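Local coordinates for antibiotic resistance protein (Deinococcus radiodurans, PDB 2VLI) that is a phosphotransferase with a P-loop NTPase fold that probably confers resistance to the antibiotic tunicamycin, at residues M60-P63 against L64-A68; I112-L115 against N116-L119. One frame throughout, in Å; residues are numbered along the deposited sequence.

How the contacts relate
Both contacts are local, each folded within one continuous run of chain at the start of a helix, on opposite sides of the protein's centre with their own centres about 30 Å apart. Contact 1 belongs to helix 61-75, which lies against helices 38-46 and 89-101; contact 2 is the passage from strand 107-112 into helix 115-123. They share no element, and each runs from buried to exposed residues. Contact 1 combines apolar pairs with a tryptophan CH-pi contact and a carboxylate held by an arginine elsewhere. Contact 2 relies on small and branched aliphatic groups around a proline N-cap. Four i to i+4 backbone bonds cross contact 1, and contact 2 has two.

Contact 1: residues M60-P63 against L64-A68; sequences MWIP and LMLDA
Met-60 to Pro-63 meet Leu-64 to Asp-67 one turn further on, in the alpha-helical i to i+4 pattern near the N-terminal end of helix 61-75 of this P-loop NTPase domain. Four successive backbone bonds make the turn: Leu-64 N to Met-60 O (2.9 Å), Met-65 N to Trp-61 O, Leu-66 N to Ile-62 O, and Asp-67 N to Pro-63 O (3.0 Å). Pro-63 has no N-H to give, which costs little in the first turn, where an N-H has no i-4 carbonyl within the helix; its carbonyl accepts Asp-67 N.

The aromatic contact is on the buried side. Trp-61 and Met-65 (a selenomethionine, like Met-60) both set CG opposite the backbone N, and their side chains run side by side in the same direction. Bends at chi2 (-80°) and chi3 (-62°) then curl the end of Met-65 back over one face of the indole. Its methyl CE makes a CH-pi contact 4.2 Å from the centroid of the Trp-61 six-membered ring, displaced toward the rim. The indole NE1 is satisfied elsewhere, bonding to the carbonyl of Pro-37.

Charge enters at Asp-67, whose carboxylate folds back near the carbonyl of Pro-63. That proximity gains no bond, since both groups are acceptors; OD1 instead forms a salt bridge with Arg-102, which probably offsets the carboxylate's charge beside the partly negative carbonyl oxygen.

Aliphatic pairs continue the packing. Met-60 crosses Leu-64, its CE lying 4.0 Å from Leu-64 CD2, and both side chains also meet Leu-44 of helix 38-46. Ile-62 and Leu-66 lie alongside each other and face helix 89-101, where they touch Leu-95 and Leu-99 respectively. Among the apolar side-chain pairs the shortest approach is Ile-62 CG2 to Leu-66 CD1, at 3.7 Å.

Contact 2: residues I112-L115 against N116-L119; sequences IAPL and NVVL
Leu-115 and Leu-119 meet through different first torsions: in Leu-115 chi1 is 176°, placing CG across from the backbone N, whereas in Leu-119 chi1 is -77° and CG lies across from the carbonyl carbon. The two side chains meet at an angle, with Leu-115 CD1 set 3.9 Å from the branch carbon CG of Leu-119. Both also lean on Val-135 of helix 132-142, so this pair joins the start of helix 115-123 to the neighbouring helix.

Val-118 turns inward instead. With chi1 at 179°, its CG1 takes the position opposite the backbone N, and CG2 swings over beside that N, back toward the incoming chain. There CG2 packs against the methyl of Ala-113, CB to CG2 3.9 Å, and stands 3.6 Å from Pro-114 O. Ala-113 is buried and also touches Phe-14, which lies in a glycine-rich sequence matching the Walker A motif, or P-loop.

Pro-114 is the N-cap, joining the end of strand 107-112 to the helix. Its ring reaches Val-117, CB to CG2 4.1 Å, and Pro-114 also touches Thr-153, just beyond strand 150-152. Its carbonyl accepts Val-118 N at 3.1 Å, and one residue later Leu-115 O accepts Leu-119 N at 2.9 Å. These two successive i to i+4 bonds form the first turn after the cap.

Pro-114 has no side-chain polar group to cap the N-H groups at the helix start; it contributes a restricted phi and its carbonyl. The hydrogen bonds across the junction are main-chain ones, while the side chains pack by apolar contact: Val-117 and Val-118 against the incoming Pro-114 and Ala-113, the leucines against each other and helix 132-142.

Contact 1: residues M60-P63 against L64-A68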
loop_
_atom_site.group_PDB
_atom_site.type_symbol
_atom_site.label_atom_id
_atom_site.label_comp_id
_atom_site.label_asym_id
_atom_site.label_seq_id
_atom_site.Cartn_x
_atom_site.Cartn_y
_atom_site.Cartn_z
HETATM N N MSE A 60 -15.543 12.306 -3.763
HETATM C CA MSE A 60 -15.351 13.677 -4.264
HETATM C C MSE A 60 -14.173 14.406 -3.578
HETATM O O MSE A 60 -13.777 15.470 -4.029
HETATM C CB MSE A 60 -16.633 14.512 -4.023
HETATM C CG MSE A 60 -17.888 13.932 -4.661
HETATM SE SE MSE A 60 -17.576 13.656 -6.571
HETATM C CE MSE A 60 -17.627 15.449 -6.954
ATOM N N TRP A 61 -13.619 13.831 -2.517
ATOM C CA TRP A 61 -12.544 14.465 -1.771
ATOM C C TRP A 61 -11.318 14.754 -2.618
ATOM O O TRP A 61 -10.863 15.891 -2.706
ATOM C CB TRP A 61 -12.131 13.629 -0.559
ATOM C CG TRP A 61 -11.036 14.302 0.221
ATOM C CD1 TRP A 61 -11.167 15.373 1.041
ATOM C CD2 TRP A 61 -9.648 13.959 0.241
ATOM N NE1 TRP A 61 -9.982 15.705 1.586
ATOM C CE2 TRP A 61 -9.023 14.841 1.134
ATOM C CE3 TRP A 61 -8.888 12.942 -0.343
ATOM C CZ2 TRP A 61 -7.667 14.787 1.400
ATOM C CZ3 TRP A 61 -7.526 12.896 -0.075
ATOM C CH2 TRP A 61 -6.937 13.804 0.789
ATOM N N ILE A 62 -10.790 13.737 -3.307
ATOM C CA ILE A 62 -9.648 14.004 -4.173
ATOM C C ILE A 62 -9.894 15.105 -5.232
ATOM O O ILE A 62 -9.188 16.097 -5.269
ATOM C CB ILE A 62 -9.075 12.733 -4.861
ATOM C CG1 ILE A 62 -8.340 11.853 -3.833
ATOM C CG2 ILE A 62 -8.117 13.213 -5.971
ATOM C CD1 ILE A 62 -7.893 10.484 -4.348
ATOM N N PRO A 63 -10.899 14.944 -6.093
ATOM C CA PRO A 63 -11.075 16.003 -7.092
ATOM C C PRO A 63 -11.445 17.403 -6.541
ATOM O O PRO A 63 -10.948 18.404 -7.019
ATOM C CB PRO A 63 -12.180 15.438 -8.010
ATOM C CG PRO A 63 -12.938 14.542 -7.144
ATOM C CD PRO A 63 -11.914 13.883 -6.249
ATOM N N LEU A 64 -12.221 17.481 -5.488
ATOM C CA LEU A 64 -12.641 18.791 -5.055
ATOM C C LEU A 64 -11.572 19.462 -4.247
ATOM O O LEU A 64 -11.401 20.671 -4.351
ATOM C CB LEU A 64 -13.970 18.761 -4.305
ATOM C CG LEU A 64 -15.223 18.234 -4.998
ATOM C CD1 LEU A 64 -16.516 18.583 -4.249
ATOM C CD2 LEU A 64 -15.231 18.626 -6.540
HETATM N N MSE A 65 -10.876 18.706 -3.400
HETATM C CA MSE A 65 -9.753 19.287 -2.694
HETATM C C MSE A 65 -8.658 19.795 -3.632
HETATM O O MSE A 65 -8.057 20.838 -3.381
HETATM C CB MSE A 65 -9.255 18.294 -1.634
HETATM C CG MSE A 65 -8.081 18.743 -0.796
HETATM SE SE MSE A 65 -6.331 18.542 -1.674
HETATM C CE MSE A 65 -6.244 16.574 -1.961
ATOM N N LEU A 66 -8.408 19.091 -4.738
ATOM C CA LEU A 66 -7.388 19.488 -5.703
ATOM C C LEU A 66 -7.819 20.695 -6.546
ATOM O O LEU A 66 -7.016 21.550 -6.895
ATOM C CB LEU A 66 -7.020 18.315 -6.612
ATOM C CG LEU A 66 -6.182 17.125 -6.039
ATOM C CD1 LEU A 66 -5.984 16.031 -7.125
ATOM C CD2 LEU A 66 -4.882 17.589 -5.416
ATOM N N ASP A 67 -9.099 20.760 -6.889
ATOM C CA ASP A 67 -9.649 22.006 -7.452
ATOM C C ASP A 67 -9.433 23.202 -6.523
ATOM O O ASP A 67 -9.014 24.262 -6.964
ATOM C CB ASP A 67 -11.124 21.833 -7.695
ATOM C CG ASP A 67 -11.420 20.856 -8.792
ATOM O OD1 ASP A 67 -10.499 20.483 -9.576
ATOM O OD2 ASP A 67 -12.590 20.449 -8.852
ATOM N N ALA A 68 -9.801 23.062 -5.252
ATOM C CA ALA A 68 -9.521 24.110 -4.281
ATOM C C ALA A 68 -8.034 24.502 -4.202
ATOM O O ALA A 68 -7.696 25.671 -4.066
ATOM C CB ALA A 68 -10.008 23.689 -2.913
#

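Contact 2: residues I112-L115 against N116-L119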
loop_
_atom_site.group_PDB
_atom_site.type_symbol
_atom_site.label_atom_id
_atom_site.label_comp_id
_atom_site.label_asym_id
_atom_site.label_seq_id
_atom_site.Cartn_x
_atom_site.Cartn_y
_atom_site.Cartn_z
ATOM N N ILE A 112 9.615 9.472 6.649
ATOM C CA ILE A 112 9.918 8.165 7.212
ATOM C C ILE A 112 10.355 8.336 8.665
ATOM O O ILE A 112 11.484 8.718 8.945
ATOM C CB ILE A 112 11.035 7.458 6.440
ATOM C CG1 ILE A 112 10.703 7.402 4.939
ATOM C CG2 ILE A 112 11.312 6.064 7.059
ATOM C CD1 ILE A 112 9.260 6.945 4.662
ATOM N N ALA A 113 9.455 8.033 9.574
ATOM C CA ALA A 113 9.672 8.305 10.963
ATOM C C ALA A 113 9.910 7.022 11.720
ATOM O O ALA A 113 9.368 5.991 11.357
ATOM C CB ALA A 113 8.473 9.056 11.538
ATOM N N PRO A 114 10.719 7.087 12.807
ATOM C CA PRO A 114 10.985 5.931 13.644
ATOM C C PRO A 114 9.737 5.372 14.325
ATOM O O PRO A 114 8.844 6.142 14.752
ATOM C CB PRO A 114 11.968 6.478 14.691
ATOM C CG PRO A 114 12.637 7.589 13.995
ATOM C CD PRO A 114 11.520 8.252 13.230
ATOM N N LEU A 115 9.649 4.042 14.395
ATOM C CA LEU A 115 8.468 3.392 14.983
ATOM C C LEU A 115 8.119 3.957 16.411
ATOM O O LEU A 115 6.967 4.215 16.722
ATOM C CB LEU A 115 8.644 1.889 15.026
ATOM C CG LEU A 115 7.582 1.038 15.674
ATOM C CD1 LEU A 115 6.202 1.279 15.054
ATOM C CD2 LEU A 115 8.047 -0.457 15.672
ATOM N N ASN A 116 9.120 4.124 17.257
ATOM C CA ASN A 116 8.877 4.538 18.619
ATOM C C ASN A 116 8.298 5.953 18.673
ATOM O O ASN A 116 7.405 6.222 19.481
ATOM C CB ASN A 116 10.180 4.418 19.421
ATOM C CG ASN A 116 11.169 5.525 19.131
ATOM O OD1 ASN A 116 11.283 6.471 19.933
ATOM N ND2 ASN A 116 11.896 5.440 18.021
ATOM N N VAL A 117 8.757 6.829 17.766
ATOM C CA VAL A 117 8.263 8.198 17.666
ATOM C C VAL A 117 6.788 8.206 17.265
ATOM O O VAL A 117 5.974 8.966 17.843
ATOM C CB VAL A 117 9.128 9.038 16.738
ATOM C CG1 VAL A 117 8.432 10.381 16.290
ATOM C CG2 VAL A 117 10.507 9.273 17.388
ATOM N N VAL A 118 6.425 7.342 16.324
ATOM C CA VAL A 118 5.033 7.257 15.902
ATOM C C VAL A 118 4.161 6.665 17.026
ATOM O O VAL A 118 3.081 7.170 17.308
ATOM C CB VAL A 118 4.859 6.456 14.616
ATOM C CG1 VAL A 118 3.391 6.395 14.254
ATOM C CG2 VAL A 118 5.667 7.093 13.469
ATOM N N LEU A 119 4.630 5.605 17.656
ATOM C CA LEU A 119 3.866 4.950 18.680
ATOM C C LEU A 119 3.661 5.896 19.840
ATOM O O LEU A 119 2.588 5.940 20.411
ATOM C CB LEU A 119 4.586 3.722 19.193
ATOM C CG LEU A 119 4.531 2.498 18.320
ATOM C CD1 LEU A 119 5.371 1.448 18.988
ATOM C CD2 LEU A 119 3.071 2.081 18.096
#